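Local coordinates for protein catechol 1,2-dioxygenase (Pseudomonas putida, PDB 2AZQ) that probably catalyses the intradiol cleavage of catechol by molecular oxygen to cis,cis-muconate, using a non-haem ferric iron, at residues A[207-211]-A[212-216]. Residues are numbered along the deposited sequence; the frame is centred on the assembly and turned at random.
Sequences ECLDL and LGRHG
Leu209 reaches forward from the last turn of helix 204-212 to meet Arg214, just past the Schellman motif at Gly213. Its CB lies 3.7 Å from Arg214 O. CG stands anti to the carbonyl carbon (chi1 -69°) and, with chi2 at 178°, the methyls reach the departing loop. CD1 touches His215 O and, at 3.8 Å, Gly216 CA; CD2 sits over the centre of one face of the Arg214 guanidinium, 3.7 Å above its plane. Arg214 gives NH1 to Gly77 O and to Val18 O of the second subunit. Leu209 O accepts from Arg214 N at 2.7 Å and from Leu212 N at 2.8 Å, the donors coming from opposite faces of the carbonyl plane. Gly213, with positive phi (79°), turns the chain and donates its N to Asp210 O at 2.8 Å. An alanine in place of Leu209 would lack CG and both methyls, and would probably leave a gap beside that guanidinium face and the Gly216 backbone. Leu211, on this same turn, touches the bound phospholipid and packs on Phe30 of the second subunit. The helix end thus joins backbone capping to apolar cover of a charged group whose N-H donors serve both subunits.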
loop_
_atom_site.group_PDB
_atom_site.type_symbol
_atom_site.label_atom_id
_atom_site.label_comp_id
_atom_site.label_asym_id
_atom_site.label_seq_id
_atom_site.Cartn_x
_atom_site.Cartn_y
_atom_site.Cartn_z
ATOM N N GLU A 207 -9.768 10.178 3.623
ATOM C CA GLU A 207 -10.960 9.436 3.274
ATOM C C GLU A 207 -11.083 8.270 4.228
ATOM O O GLU A 207 -12.207 7.879 4.560
ATOM C CB GLU A 207 -10.987 9.020 1.791
ATOM C CG GLU A 207 -10.615 7.625 1.455
ATOM C CD GLU A 207 -10.565 7.413 -0.062
ATOM O OE1 GLU A 207 -9.809 8.147 -0.752
ATOM O OE2 GLU A 207 -11.265 6.511 -0.573
ATOM N N CYS A 208 -9.962 7.740 4.719
ATOM C CA CYS A 208 -10.058 6.649 5.676
ATOM C C CYS A 208 -10.585 7.185 7.018
ATOM O O CYS A 208 -11.573 6.681 7.557
ATOM C CB CYS A 208 -8.708 5.978 5.895
ATOM S SG CYS A 208 -8.860 4.624 7.087
ATOM N N LEU A 209 -9.911 8.197 7.560
ATOM C CA LEU A 209 -10.329 8.812 8.810
ATOM C C LEU A 209 -11.798 9.213 8.757
ATOM O O LEU A 209 -12.511 9.147 9.763
ATOM C CB LEU A 209 -9.486 10.045 9.097
ATOM C CG LEU A 209 -8.037 9.751 9.429
ATOM C CD1 LEU A 209 -7.283 11.013 9.642
ATOM C CD2 LEU A 209 -7.999 8.943 10.679
ATOM N N ASP A 210 -12.267 9.642 7.596
ATOM C CA ASP A 210 -13.666 10.025 7.525
ATOM C C ASP A 210 -14.554 8.876 7.883
ATOM O O ASP A 210 -15.573 9.070 8.559
ATOM C CB ASP A 210 -14.087 10.493 6.136
ATOM C CG ASP A 210 -13.563 11.842 5.799
ATOM O OD1 ASP A 210 -13.525 12.718 6.686
ATOM O OD2 ASP A 210 -13.214 12.026 4.625
ATOM N N LEU A 211 -14.197 7.701 7.369
ATOM C CA LEU A 211 -14.957 6.491 7.633
ATOM C C LEU A 211 -14.812 6.096 9.079
ATOM O O LEU A 211 -15.558 5.268 9.585
ATOM C CB LEU A 211 -14.482 5.342 6.768
ATOM C CG LEU A 211 -14.926 5.445 5.321
ATOM C CD1 LEU A 211 -14.179 4.398 4.491
ATOM C CD2 LEU A 211 -16.445 5.270 5.263
ATOM N N LEU A 212 -13.826 6.664 9.744
ATOM C CA LEU A 212 -13.676 6.376 11.144
ATOM C C LEU A 212 -14.411 7.440 11.956
ATOM O O LEU A 212 -14.514 7.333 13.165
ATOM C CB LEU A 212 -12.199 6.325 11.512
ATOM C CG LEU A 212 -11.517 5.144 10.837
ATOM C CD1 LEU A 212 -10.112 4.946 11.405
ATOM C CD2 LEU A 212 -12.377 3.894 11.060
ATOM N N GLY A 213 -14.929 8.444 11.251
ATOM C CA GLY A 213 -15.639 9.555 11.849
ATOM C C GLY A 213 -14.622 10.534 12.410
ATOM O O GLY A 213 -14.966 11.486 13.107
ATOM N N ARG A 214 -13.357 10.329 12.082
ATOM C CA ARG A 214 -12.304 11.167 12.633
ATOM C C ARG A 214 -11.753 12.351 11.831
ATOM O O ARG A 214 -11.870 12.405 10.596
ATOM C CB ARG A 214 -11.159 10.262 13.027
ATOM C CG ARG A 214 -11.530 9.234 14.046
ATOM C CD ARG A 214 -10.308 8.412 14.264
ATOM N NE ARG A 214 -9.164 9.275 14.530
ATOM C CZ ARG A 214 -7.911 8.873 14.468
ATOM N NH1 ARG A 214 -7.654 7.615 14.147
ATOM N NH2 ARG A 214 -6.932 9.727 14.692
ATOM N N HIS A 215 -11.159 13.309 12.550
ATOM C CA HIS A 215 -10.569 14.476 11.897
ATOM C C HIS A 215 -9.088 14.204 11.627
ATOM O O HIS A 215 -8.483 13.335 12.256
ATOM C CB HIS A 215 -10.708 15.739 12.745
ATOM C CG HIS A 215 -9.690 15.861 13.828
ATOM N ND1 HIS A 215 -9.990 15.683 15.157
ATOM C CD2 HIS A 215 -8.369 16.127 13.775
ATOM C CE1 HIS A 215 -8.898 15.830 15.879
ATOM N NE2 HIS A 215 -7.897 16.101 15.064
ATOM N N GLY A 216 -8.504 14.936 10.690
ATOM C CA GLY A 216 -7.116 14.720 10.369
ATOM C C GLY A 216 -6.283 15.944 10.632
ATOM O O GLY A 216 -5.481 16.327 9.786
#